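Local atomic coordinates of extracellular solute-binding protein family 1 (Arthrobacter chlorophenolicus, PDB entry 4R2F), a protein that probably binds oligosaccharides such as laminaribiose outside the cell membrane and hands them to an ABC-type sugar transporter. Residues D130-G135 with P349-I354; D154-W159 with A305-P310; G193-S198 with S269-G274; L214-G219 with A298-D303; I291-P296 with V367-E372. All coordinates share one frame; numbering follows the deposited sequence.

Contact 1. Residues D130-G135 with P349-I354; sequences DDFLPG and PVFKSI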
# COMPACT_ATOMS: atom_id res chain seq x y z
N ASP A 130 3.48 16.91 17.70
CA ASP A 130 4.79 17.43 17.33
C ASP A 130 5.74 16.35 16.81
O ASP A 130 6.71 16.69 16.15
CB ASP A 130 5.45 18.10 18.54
CG ASP A 130 6.76 18.73 18.18
OD1 ASP A 130 6.74 19.72 17.41
OD2 ASP A 130 7.81 18.25 18.65
N ASP A 131 5.49 15.07 17.11
CA ASP A 131 6.35 13.97 16.61
C ASP A 131 5.95 13.47 15.20
O ASP A 131 6.67 12.70 14.59
CB ASP A 131 6.33 12.82 17.63
CG ASP A 131 7.40 11.76 17.38
OD1 ASP A 131 8.53 12.09 16.94
OD2 ASP A 131 7.11 10.57 17.63
N PHE A 132 4.82 13.92 14.66
CA PHE A 132 4.42 13.50 13.31
C PHE A 132 5.49 13.97 12.35
O PHE A 132 6.06 15.02 12.55
CB PHE A 132 3.09 14.10 12.87
CG PHE A 132 1.88 13.33 13.31
CD1 PHE A 132 1.71 12.00 12.94
CD2 PHE A 132 0.90 13.94 14.10
CE1 PHE A 132 0.59 11.28 13.35
CE2 PHE A 132 -0.22 13.23 14.51
CZ PHE A 132 -0.37 11.90 14.13
N LEU A 133 5.74 13.20 11.30
CA LEU A 133 6.63 13.65 10.24
C LEU A 133 5.94 14.78 9.48
O LEU A 133 4.71 14.90 9.51
CB LEU A 133 7.02 12.52 9.30
CG LEU A 133 7.96 11.46 9.89
CD1 LEU A 133 7.93 10.23 9.00
CD2 LEU A 133 9.38 12.00 10.01
N PRO A 134 6.74 15.63 8.82
CA PRO A 134 6.14 16.72 8.06
C PRO A 134 5.27 16.19 6.92
O PRO A 134 5.63 15.22 6.25
CB PRO A 134 7.36 17.50 7.52
CG PRO A 134 8.53 17.04 8.32
CD PRO A 134 8.22 15.63 8.72
N GLY A 135 4.13 16.84 6.72
CA GLY A 135 3.23 16.52 5.62
C GLY A 135 2.32 15.30 5.78
O GLY A 135 1.56 14.98 4.86
N PRO A 349 7.06 4.22 9.39
CA PRO A 349 6.30 4.98 10.41
C PRO A 349 5.98 6.40 9.98
O PRO A 349 6.54 6.89 9.01
CB PRO A 349 7.25 5.00 11.62
CG PRO A 349 8.61 4.77 11.06
CD PRO A 349 8.46 3.99 9.79
N VAL A 350 5.04 7.03 10.68
CA VAL A 350 4.70 8.44 10.42
C VAL A 350 5.17 9.35 11.57
O VAL A 350 4.86 10.56 11.58
CB VAL A 350 3.19 8.65 10.19
CG1 VAL A 350 2.74 7.91 8.93
CG2 VAL A 350 2.37 8.26 11.42
N PHE A 351 5.89 8.76 12.51
CA PHE A 351 6.39 9.47 13.69
C PHE A 351 7.90 9.52 13.67
O PHE A 351 8.56 8.50 13.49
CB PHE A 351 5.92 8.79 14.97
CG PHE A 351 4.46 8.99 15.25
CD1 PHE A 351 3.95 10.26 15.51
CD2 PHE A 351 3.59 7.92 15.28
CE1 PHE A 351 2.60 10.44 15.78
CE2 PHE A 351 2.24 8.10 15.54
CZ PHE A 351 1.75 9.36 15.78
N LYS A 352 8.44 10.71 13.87
CA LYS A 352 9.89 10.95 13.81
C LYS A 352 10.70 10.08 14.78
O LYS A 352 11.74 9.53 14.40
CB LYS A 352 10.18 12.44 14.07
CG LYS A 352 11.65 12.79 13.98
CD LYS A 352 11.87 14.26 13.72
CE LYS A 352 13.24 14.47 13.10
NZ LYS A 352 13.83 15.78 13.48
N SER A 353 10.22 9.94 16.02
CA SER A 353 10.90 9.14 17.01
C SER A 353 11.04 7.69 16.56
O SER A 353 12.05 7.05 16.83
CB SER A 353 10.16 9.18 18.35
OG SER A 353 8.80 8.79 18.20
N ILE A 354 10.03 7.17 15.88
CA ILE A 354 10.09 5.78 15.42
C ILE A 354 11.11 5.66 14.30
O ILE A 354 11.87 4.69 14.25
CB ILE A 354 8.71 5.25 14.98
CG1 ILE A 354 7.72 5.37 16.13
CG2 ILE A 354 8.85 3.80 14.56
CD1 ILE A 354 6.28 4.99 15.81
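Phe132 and Phe351 form an offset stack at the closely packed side of this contact. Their centroids are 4.5 Å apart and the planes are inclined by 22°. CE1 of Phe351 lies over one face of the Phe132 ring, displaced toward its rim. Val350 CG2 sits over a face of the Phe351 ring and also touches Phe132 CE1. Val149 and Pro150 of strand 145-161 pack against Phe132 as well. The backbones beside the rings are joined by two bonds in a single bridge. Lys352 N donates to Asp131 O (2.8 Å), nearly in line with the carbonyl. Leu133 N donates to Val350 O (2.8 Å). On the solvent side lie the exposed Lys352 and Ser353. The loose element there is the lysine chain beyond CB: Lys352 CB is 3.3 Å from Asp131 OD1, but the amine leads away. The Asp131 carboxylate makes firm polar links at the start of the short helix 352-355. Its CG is anti to the backbone N (chi1 -168°), which carries the oxygens across to Ser353. Asp131 OD1 accepts from Ser353 N at 2.9 Å through its syn lone pair. Asp131 OD2 accepts from Ser353 OG at 2.5 Å, somewhat out of the carboxylate plane. Asp131 thus joins the loop after helix 117-126 to the segment that follows strand 348-349. With one donor to each oxygen, the carboxylate's rotation is fixed and its negative charge probably stabilised.

Contact 2. Residues D154-W159 with A305-P310; sequences DIRPLW and AALIFP. With BGC (beta-D-glucopyranose), chain B; BGC (beta-D-glucopyranose), chain C.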
# COMPACT_ATOMS: atom_id res chain seq x y z
N ASP A 154 2.84 3.11 3.49
CA ASP A 154 3.12 1.81 2.88
C ASP A 154 3.68 2.10 1.51
O ASP A 154 2.96 2.44 0.59
CB ASP A 154 1.84 0.99 2.82
CG ASP A 154 2.05 -0.42 2.27
OD1 ASP A 154 3.20 -0.90 2.18
OD2 ASP A 154 1.04 -1.04 1.90
N ILE A 155 4.99 1.97 1.41
CA ILE A 155 5.77 2.28 0.23
C ILE A 155 6.13 0.99 -0.53
O ILE A 155 6.10 -0.09 0.05
CB ILE A 155 7.05 3.06 0.64
CG1 ILE A 155 7.67 3.81 -0.55
CG2 ILE A 155 8.07 2.15 1.30
CD1 ILE A 155 8.55 4.97 -0.14
N ARG A 156 6.46 1.13 -1.81
CA ARG A 156 6.62 0.01 -2.75
C ARG A 156 8.04 -0.07 -3.31
O ARG A 156 8.31 0.37 -4.43
CB ARG A 156 5.61 0.14 -3.90
CG ARG A 156 4.17 -0.11 -3.45
CD ARG A 156 3.88 -1.60 -3.34
NE ARG A 156 2.64 -1.85 -2.62
CZ ARG A 156 2.49 -1.77 -1.30
NH1 ARG A 156 3.53 -1.54 -0.52
NH2 ARG A 156 1.31 -2.00 -0.76
N PRO A 157 8.96 -0.66 -2.53
CA PRO A 157 10.32 -0.75 -3.01
C PRO A 157 10.50 -1.91 -3.97
O PRO A 157 9.73 -2.87 -3.96
CB PRO A 157 11.15 -0.98 -1.73
CG PRO A 157 10.18 -1.01 -0.59
CD PRO A 157 8.82 -1.24 -1.19
N LEU A 158 11.55 -1.81 -4.77
CA LEU A 158 12.02 -2.92 -5.57
C LEU A 158 13.05 -3.69 -4.73
O LEU A 158 13.77 -3.09 -3.91
CB LEU A 158 12.63 -2.41 -6.86
CG LEU A 158 11.62 -1.75 -7.81
CD1 LEU A 158 12.33 -0.92 -8.86
CD2 LEU A 158 10.75 -2.79 -8.49
N TRP A 159 13.04 -5.00 -4.88
CA TRP A 159 13.91 -5.91 -4.13
C TRP A 159 14.56 -6.85 -5.10
O TRP A 159 14.00 -7.09 -6.18
CB TRP A 159 13.10 -6.75 -3.12
CG TRP A 159 12.54 -5.95 -2.01
CD1 TRP A 159 11.41 -5.20 -2.05
CD2 TRP A 159 13.08 -5.79 -0.68
NE1 TRP A 159 11.21 -4.58 -0.85
CE2 TRP A 159 12.22 -4.93 0.01
CE3 TRP A 159 14.19 -6.30 -0.02
CZ2 TRP A 159 12.43 -4.55 1.34
CZ3 TRP A 159 14.42 -5.93 1.30
CH2 TRP A 159 13.53 -5.07 1.97
N ALA A 305 9.82 7.48 -10.06
CA ALA A 305 8.75 7.56 -9.06
C ALA A 305 8.70 6.31 -8.19
O ALA A 305 9.10 5.23 -8.62
CB ALA A 305 7.40 7.77 -9.74
N ALA A 306 8.22 6.49 -6.96
CA ALA A 306 7.84 5.40 -6.06
C ALA A 306 6.38 5.58 -5.70
O ALA A 306 5.88 6.70 -5.65
CB ALA A 306 8.70 5.42 -4.79
N LEU A 307 5.69 4.46 -5.49
CA LEU A 307 4.28 4.46 -5.10
C LEU A 307 4.20 4.36 -3.58
O LEU A 307 4.90 3.55 -2.97
CB LEU A 307 3.58 3.28 -5.72
CG LEU A 307 2.13 3.04 -5.31
CD1 LEU A 307 1.29 4.26 -5.69
CD2 LEU A 307 1.60 1.81 -6.00
N ILE A 308 3.37 5.21 -2.98
CA ILE A 308 3.16 5.23 -1.53
C ILE A 308 1.67 5.39 -1.18
O ILE A 308 0.92 6.05 -1.90
CB ILE A 308 4.02 6.34 -0.88
CG1 ILE A 308 4.28 6.05 0.60
CG2 ILE A 308 3.39 7.73 -1.07
CD1 ILE A 308 5.38 6.96 1.16
N PHE A 309 1.27 4.73 -0.07
CA PHE A 309 -0.09 4.76 0.48
C PHE A 309 -0.04 5.42 1.86
O PHE A 309 0.66 4.95 2.75
CB PHE A 309 -0.71 3.36 0.59
CG PHE A 309 -0.87 2.69 -0.72
CD1 PHE A 309 0.19 2.00 -1.29
CD2 PHE A 309 -2.07 2.79 -1.43
CE1 PHE A 309 0.07 1.40 -2.54
CE2 PHE A 309 -2.20 2.19 -2.67
CZ PHE A 309 -1.12 1.50 -3.23
N PRO A 310 -0.79 6.52 2.03
CA PRO A 310 -0.89 7.20 3.31
C PRO A 310 -1.92 6.56 4.21
O PRO A 310 -3.03 7.08 4.36
CB PRO A 310 -1.34 8.60 2.89
CG PRO A 310 -2.21 8.37 1.72
CD PRO A 310 -1.62 7.17 1.00
C2 BGC B . -2.29 -0.38 0.99
C3 BGC B . -3.62 0.35 1.21
C4 BGC B . -4.57 0.04 0.06
C5 BGC B . -4.73 -1.46 -0.09
C6 BGC B . -5.59 -1.82 -1.32
C1 BGC B . -2.63 -1.86 0.94
O2 BGC B . -1.37 -0.10 2.04
O3 BGC B . -3.41 1.76 1.31
O4 BGC B . -5.86 0.58 0.36
O5 BGC B . -3.45 -2.09 -0.22
O6 BGC B . -4.98 -1.40 -2.56
C2 BGC C . -0.09 -4.30 1.84
C3 BGC C . -1.49 -3.92 1.34
C4 BGC C . -1.98 -5.00 0.36
C5 BGC C . -1.87 -6.41 1.01
C6 BGC C . -2.41 -7.53 0.11
C1 BGC C . -0.09 -5.75 2.38
O1 BGC C . 1.23 -6.15 2.76
O2 BGC C . 0.33 -3.37 2.85
O3 BGC C . -1.43 -2.58 0.79
O4 BGC C . -3.34 -4.81 -0.05
O5 BGC C . -0.52 -6.62 1.31
O6 BGC C . -1.77 -7.48 -1.17
O HOH W 1 7.42 2.24 -6.13
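Asp154 OD2 accepts a hydrogen bond from O2 of each glucose unit, both at 2.6 Å, and the ring of its strand partner Phe309 meets the sugar too. Arg156 grips the same carboxylate end-on: Arg156 NH1 reaches Asp154 OD1 and NH2 reaches Asp154 OD2, each at 2.8 Å from above the carboxylate plane. The salt bridge probably holds Asp154 turned to the disaccharide. The Arg156 chain bends at chi2 (-80°), folding the guanidinium back to Asp154. The Phe309 ring lies obliquely over part of one face of the guanidinium, displaced toward its rim, with planes 38° apart. C2 of the chain B glucose lies 3.8 Å above one face of the Phe309 ring, as in the aromatic platforms of sugar-binding proteins. Asp154 and Phe309 exchange two backbone bonds as an antiparallel hydrogen-bonded pair. On the other face of the sheet, Ile155 and Ile308 form the next, non-hydrogen-bonded pair, their CD1 atoms 4.0 Å apart. Past this pair a weak bond joins Arg156 N to Leu307 O, and water 1 links Arg156 O to Leu307 N. His207 of helix 204-215 bonds Arg156 NE and a sugar. Helix 364-373 packs on Ile155, while strands 273-275 and 291-294 pair with 145-161.

Contact 3. Residues G193-S198 with S269-G274; sequences GFATGS and SKAAYG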
# COMPACT_ATOMS: atom_id res chain seq x y z
N GLY A 193 11.93 -12.99 -13.16
CA GLY A 193 12.57 -11.69 -13.31
C GLY A 193 11.78 -10.50 -12.81
O GLY A 193 12.34 -9.44 -12.62
N PHE A 194 10.47 -10.67 -12.61
CA PHE A 194 9.66 -9.60 -12.05
C PHE A 194 8.45 -10.22 -11.36
O PHE A 194 7.38 -10.44 -11.98
CB PHE A 194 9.26 -8.61 -13.15
CG PHE A 194 8.94 -7.23 -12.65
CD1 PHE A 194 9.93 -6.42 -12.13
CD2 PHE A 194 7.66 -6.73 -12.74
CE1 PHE A 194 9.65 -5.14 -11.68
CE2 PHE A 194 7.38 -5.46 -12.31
CZ PHE A 194 8.36 -4.67 -11.77
N ALA A 195 8.63 -10.49 -10.08
CA ALA A 195 7.66 -11.22 -9.30
C ALA A 195 6.56 -10.28 -8.90
O ALA A 195 6.81 -9.16 -8.42
CB ALA A 195 8.32 -11.82 -8.06
N THR A 196 5.34 -10.74 -9.10
CA THR A 196 4.15 -10.02 -8.70
C THR A 196 3.01 -11.03 -8.51
O THR A 196 3.23 -12.23 -8.61
CB THR A 196 3.80 -8.90 -9.71
OG1 THR A 196 2.87 -8.01 -9.10
CG2 THR A 196 3.20 -9.47 -10.98
N GLY A 197 1.81 -10.55 -8.23
CA GLY A 197 0.68 -11.42 -8.06
C GLY A 197 -0.61 -10.65 -7.99
O GLY A 197 -0.64 -9.57 -7.41
N SER A 198 -1.67 -11.24 -8.54
CA SER A 198 -3.01 -10.64 -8.50
C SER A 198 -4.10 -11.62 -8.11
O SER A 198 -5.28 -11.39 -8.39
CB SER A 198 -3.35 -9.99 -9.85
OG SER A 198 -3.44 -10.95 -10.88
N SER A 269 13.63 -18.68 -3.23
CA SER A 269 14.62 -18.37 -4.29
C SER A 269 14.11 -18.65 -5.68
O SER A 269 14.86 -19.08 -6.55
CB SER A 269 15.98 -19.07 -4.04
OG SER A 269 16.50 -18.64 -2.80
N LYS A 270 12.83 -18.38 -5.87
CA LYS A 270 12.23 -18.42 -7.20
C LYS A 270 12.19 -16.97 -7.78
O LYS A 270 12.46 -16.77 -8.96
CB LYS A 270 10.84 -19.07 -7.13
CG LYS A 270 10.66 -20.25 -8.06
CD LYS A 270 10.68 -19.82 -9.52
CE LYS A 270 10.68 -21.04 -10.42
NZ LYS A 270 10.36 -20.65 -11.82
N ALA A 271 11.90 -15.99 -6.93
CA ALA A 271 11.79 -14.59 -7.37
C ALA A 271 13.15 -13.94 -7.30
O ALA A 271 13.75 -13.91 -6.24
CB ALA A 271 10.81 -13.85 -6.46
N ALA A 272 13.62 -13.36 -8.40
CA ALA A 272 14.90 -12.65 -8.40
C ALA A 272 14.74 -11.15 -8.20
O ALA A 272 15.65 -10.51 -7.71
CB ALA A 272 15.66 -12.90 -9.69
N TYR A 273 13.61 -10.58 -8.60
CA TYR A 273 13.46 -9.14 -8.64
C TYR A 273 11.98 -8.82 -8.67
O TYR A 273 11.18 -9.61 -9.17
CB TYR A 273 14.19 -8.59 -9.87
CG TYR A 273 14.28 -7.08 -10.00
CD1 TYR A 273 15.28 -6.36 -9.37
CD2 TYR A 273 13.39 -6.38 -10.80
CE1 TYR A 273 15.37 -4.97 -9.50
CE2 TYR A 273 13.46 -5.00 -10.94
CZ TYR A 273 14.46 -4.30 -10.29
OH TYR A 273 14.56 -2.94 -10.44
N GLY A 274 11.59 -7.71 -8.05
CA GLY A 274 10.21 -7.27 -8.09
C GLY A 274 9.83 -6.20 -7.09
O GLY A 274 10.62 -5.82 -6.25
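Phe194 and Tyr273 meet at their ring edges, with Phe194 CD1 3.7 Å from Tyr273 CD2. CD2 lies near the plane of the Phe194 ring, so this is not a face-on stack. In each residue CG is trans to the backbone N (chi1 -156° for Phe194, -173° for Tyr273), which brings the two side chains together obliquely. Beside the rings, Ala195 N donates a nearly straight bond to Tyr273 O at 2.8 Å. The same oxygen receives a CA-H...O contact from Phe194. Ala195 CB touches Ala271 CB at 3.6 Å. Gly193 O is buried against Tyr273 CB and has no hydrogen-bonding partner. A serine in place of Tyr273 would probably leave the Phe194 ring edge without its aromatic neighbour and open a gap toward Leu158. The contact lays the loop after helix 176-188 along the start of strand 273-275, part of the mixed sheet in this solute-binding fold. Gly274 suits this close approach: a CB on it would collide with Ala195 O. Around this core, Leu158 of strand 145-161 packs on both rings. Leu208 of helix 204-215 touches Phe194. Helix 259-267 covers the alanines, with Trp266 against both Ala195 and Ala271.

Contact 4. Residues L214-G219 with A298-D303; sequences LNNGGG and AGPHGD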
# COMPACT_ATOMS: atom_id res chain seq x y z
N LEU A 214 3.22 5.68 -13.00
CA LEU A 214 3.90 6.80 -12.31
C LEU A 214 5.37 6.89 -12.67
O LEU A 214 5.90 7.96 -12.92
CB LEU A 214 3.74 6.66 -10.80
CG LEU A 214 2.31 6.71 -10.28
CD1 LEU A 214 2.35 6.65 -8.77
CD2 LEU A 214 1.57 7.94 -10.73
N ASN A 215 6.01 5.73 -12.77
CA ASN A 215 7.41 5.64 -13.14
C ASN A 215 7.68 6.18 -14.54
O ASN A 215 8.78 6.61 -14.83
CB ASN A 215 7.85 4.19 -13.00
CG ASN A 215 9.35 4.00 -12.93
OD1 ASN A 215 10.15 4.90 -13.21
ND2 ASN A 215 9.75 2.80 -12.56
N ASN A 216 6.68 6.21 -15.41
CA ASN A 216 6.86 6.79 -16.73
C ASN A 216 6.28 8.19 -16.88
O ASN A 216 5.99 8.63 -18.00
CB ASN A 216 6.21 5.88 -17.76
CG ASN A 216 6.73 6.11 -19.18
OD1 ASN A 216 7.90 6.44 -19.38
ND2 ASN A 216 5.86 5.87 -20.16
N GLY A 217 6.11 8.90 -15.77
CA GLY A 217 5.56 10.25 -15.81
C GLY A 217 4.07 10.29 -16.07
O GLY A 217 3.52 11.33 -16.36
N GLY A 218 3.39 9.15 -15.94
CA GLY A 218 1.95 9.07 -16.17
C GLY A 218 1.17 9.12 -14.89
O GLY A 218 1.57 9.79 -13.95
N GLY A 219 0.04 8.41 -14.87
CA GLY A 219 -0.86 8.40 -13.74
C GLY A 219 -2.30 8.36 -14.16
O GLY A 219 -2.62 8.62 -15.32
N ALA A 298 14.74 4.12 -13.73
CA ALA A 298 14.24 5.19 -14.57
C ALA A 298 13.39 4.62 -15.69
O ALA A 298 13.71 3.60 -16.27
CB ALA A 298 15.41 5.99 -15.15
N GLY A 299 12.28 5.31 -15.97
CA GLY A 299 11.48 5.03 -17.17
C GLY A 299 12.23 5.45 -18.43
O GLY A 299 13.31 6.06 -18.36
N PRO A 300 11.68 5.12 -19.60
CA PRO A 300 12.38 5.35 -20.86
C PRO A 300 12.60 6.84 -21.21
O PRO A 300 13.43 7.14 -22.02
CB PRO A 300 11.49 4.65 -21.90
CG PRO A 300 10.15 4.58 -21.26
CD PRO A 300 10.38 4.45 -19.79
N HIS A 301 11.87 7.75 -20.56
CA HIS A 301 12.06 9.18 -20.71
C HIS A 301 12.83 9.79 -19.53
O HIS A 301 12.93 11.00 -19.43
CB HIS A 301 10.69 9.87 -20.85
CG HIS A 301 9.84 9.31 -21.95
ND1 HIS A 301 10.08 9.56 -23.28
CD2 HIS A 301 8.74 8.53 -21.91
CE1 HIS A 301 9.16 8.96 -24.02
NE2 HIS A 301 8.33 8.32 -23.21
N GLY A 302 13.36 8.98 -18.63
CA GLY A 302 14.13 9.48 -17.51
C GLY A 302 13.38 9.68 -16.19
O GLY A 302 14.00 10.03 -15.19
N ASP A 303 12.08 9.44 -16.18
CA ASP A 303 11.26 9.67 -14.99
C ASP A 303 11.53 8.65 -13.87
O ASP A 303 11.75 7.46 -14.12
CB ASP A 303 9.77 9.66 -15.34
CG ASP A 303 9.40 10.71 -16.38
OD1 ASP A 303 9.64 10.47 -17.58
OD2 ASP A 303 8.85 11.74 -15.99
O HOH W 2 9.97 7.80 -18.37
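Asn216 leaves the helix beside Gly299, their CA atoms 5.0 Å apart, where a Schellman motif with Gly217 at C-prime faces a type I turn from Gly299 to Gly302. Water 2 joins the two segments. It donates to Asn216 OD1 (2.7 Å) and to Asp303 OD1 (2.8 Å), and accepts from His301 N (2.9 Å). Asn216 extends its amide over the turn with CG trans to the backbone N (chi1 -160°). Its OD1 rests 3.2 Å from Pro300 CD and near CD2 at the edge of the His301 ring. The amide and imidazole planes are 19° apart. Glu236 binds both Asn216 ND2 and His301 NE2, which ties the two side chains together. Asp303 presses against the helix end: Asp303 CB is 3.2 Å from Asn215 O, and Asp303 OD2 is 3.6 Å from Gly217 CA. A CB on Gly217 would clash with Asp303 OD2. Asp303 OD1 also forms a salt bridge with Arg233, whose NH1 bonds Asn216 O too. Replacing Asp303 with an alanine would probably leave Arg233 without its charged mate and water 2 with one acceptor fewer. Arg233 and Glu236 belong to helix 232-246. Trp176, at the start of helix 176-188, packs on Asn215, Asn216 and Pro300. The contact therefore ties the end of helix 204-215 to the loop between strands 291-294 and 306-316.

Contact 5. Residues I291-P296 with V367-E372; sequences IVVASP and VKIVNE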
# COMPACT_ATOMS: atom_id res chain seq x y z
N ILE A 291 18.19 -11.28 0.30
CA ILE A 291 17.12 -10.42 -0.25
C ILE A 291 17.36 -8.99 0.19
O ILE A 291 17.35 -8.70 1.40
CB ILE A 291 15.72 -10.84 0.23
CG1 ILE A 291 15.39 -12.25 -0.25
CG2 ILE A 291 14.70 -9.83 -0.27
CD1 ILE A 291 14.17 -12.84 0.43
N VAL A 292 17.53 -8.11 -0.79
CA VAL A 292 18.02 -6.75 -0.58
C VAL A 292 17.23 -5.71 -1.39
O VAL A 292 16.74 -6.00 -2.50
CB VAL A 292 19.52 -6.70 -1.00
CG1 VAL A 292 20.06 -5.27 -1.04
CG2 VAL A 292 20.34 -7.57 -0.06
N VAL A 293 17.12 -4.51 -0.85
CA VAL A 293 16.44 -3.40 -1.58
C VAL A 293 17.26 -2.98 -2.78
O VAL A 293 18.48 -2.81 -2.67
CB VAL A 293 16.16 -2.20 -0.65
CG1 VAL A 293 15.64 -1.00 -1.42
CG2 VAL A 293 15.15 -2.61 0.41
N ALA A 294 16.60 -2.86 -3.93
CA ALA A 294 17.23 -2.37 -5.16
C ALA A 294 16.94 -0.88 -5.33
O ALA A 294 15.93 -0.38 -4.83
CB ALA A 294 16.72 -3.16 -6.37
N SER A 295 17.80 -0.17 -6.06
CA SER A 295 17.55 1.26 -6.30
C SER A 295 16.38 1.44 -7.26
O SER A 295 16.15 0.60 -8.13
CB SER A 295 18.80 1.93 -6.88
OG SER A 295 19.85 1.96 -5.90
N PRO A 296 15.63 2.55 -7.11
CA PRO A 296 14.58 2.83 -8.09
C PRO A 296 15.16 2.91 -9.49
O PRO A 296 16.35 3.20 -9.66
CB PRO A 296 14.02 4.19 -7.66
CG PRO A 296 14.61 4.51 -6.34
CD PRO A 296 15.79 3.61 -6.11
N VAL A 367 16.92 2.15 5.60
CA VAL A 367 17.59 3.41 5.26
C VAL A 367 17.57 3.67 3.76
O VAL A 367 17.33 4.81 3.31
CB VAL A 367 19.03 3.46 5.80
CG1 VAL A 367 19.80 4.64 5.21
CG2 VAL A 367 18.98 3.57 7.32
N LYS A 368 17.79 2.63 2.96
CA LYS A 368 17.77 2.82 1.51
C LYS A 368 16.38 3.26 1.00
O LYS A 368 16.25 4.09 0.09
CB LYS A 368 18.21 1.54 0.84
CG LYS A 368 18.35 1.65 -0.67
CD LYS A 368 19.09 0.44 -1.20
CE LYS A 368 19.30 0.54 -2.68
NZ LYS A 368 20.20 -0.53 -3.18
N ILE A 369 15.33 2.72 1.61
CA ILE A 369 13.94 3.10 1.26
C ILE A 369 13.67 4.56 1.58
O ILE A 369 13.12 5.30 0.75
CB ILE A 369 12.93 2.17 1.99
CG1 ILE A 369 13.03 0.75 1.43
CG2 ILE A 369 11.51 2.68 1.87
CD1 ILE A 369 12.48 -0.28 2.38
N VAL A 370 14.05 4.97 2.78
CA VAL A 370 13.96 6.37 3.19
C VAL A 370 14.71 7.27 2.25
O VAL A 370 14.20 8.29 1.82
CB VAL A 370 14.46 6.54 4.66
CG1 VAL A 370 14.46 8.00 5.10
CG2 VAL A 370 13.53 5.77 5.58
N ASN A 371 15.93 6.88 1.92
CA ASN A 371 16.80 7.78 1.18
C ASN A 371 16.52 7.83 -0.32
O ASN A 371 16.73 8.85 -0.91
CB ASN A 371 18.27 7.44 1.41
CG ASN A 371 18.72 7.77 2.83
OD1 ASN A 371 18.01 8.39 3.60
ND2 ASN A 371 19.91 7.31 3.19
N GLU A 372 16.08 6.72 -0.90
CA GLU A 372 15.93 6.61 -2.35
C GLU A 372 14.50 6.55 -2.79
O GLU A 372 14.20 6.98 -3.89
CB GLU A 372 16.68 5.39 -2.88
CG GLU A 372 18.20 5.46 -2.58
CD GLU A 372 19.03 4.40 -3.28
OE1 GLU A 372 18.59 3.84 -4.32
OE2 GLU A 372 20.16 4.14 -2.80
O HOH W 3 20.58 -1.51 -5.99
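Lys368 NZ is gripped by Val293 O at 2.9 Å and by water 3 at 3.0 Å. It donates to both. The amine approaches Val293 O from above the carbonyl plane. Water 3 also accepts from Ser295 N, so it bridges the lysine to the backbone at Ser295. The lysine chain is fully extended, with CG antiperiplanar to the backbone N (chi1 -175°), and this reach carries the amine from the helix to Val293 O. On the way Lys368 CD slides past Val293 CG1 at 3.7 Å. The other methyl, Val293 CG2, meets Ile369 CD1 at 4.1 Å, the two side chains crossing at about a right angle. Here a helix lies on a strand of the mixed sheet. Strand 291-294 and helix segment 367-372 run nearly parallel, 9° apart, with axes 9.0 Å from each other. The helix includes a wider pi-type turn at 369-372. At that end Glu372 OE1 accepts from Ser295 OG at 2.8 Å through its syn lone pair. Glu372 OE1 also lies 3.3 Å from Pro296 CD, and the proline ring packs on Glu372 CB. Helix and strand have further ties: Asn365 accepts from Val293 N, and Tyr373 bonds Ala294 O through its hydroxyl. On the apolar side, Trp159 of strand 145-161 packs on Val293, and Ile155 of the same strand touches Ile369.

In the fold
Contact 2 supplies part of the disaccharide pocket (Asp154, Arg156 and Phe309), and the others lie around it. Contact 5 is nearest, with centres 10 Å apart. Leu158 O and Ala294 N lie 2.8 Å apart, a probable hydrogen bond. Contact 3 joins the same sheet through strand 273-275, where Trp159 N is 2.9 Å from Gly274 O. Contact 4 touches contact 2 through packing of Leu307 on Leu214. Contact 1 touches none of these. Its centre is about 18 Å from that of contact 2 and about 32 Å from that of contact 3, across the chain's centre. In contact 1, the side chain of Val350 is about 11 Å from a bound BGC (beta-D-glucopyranose).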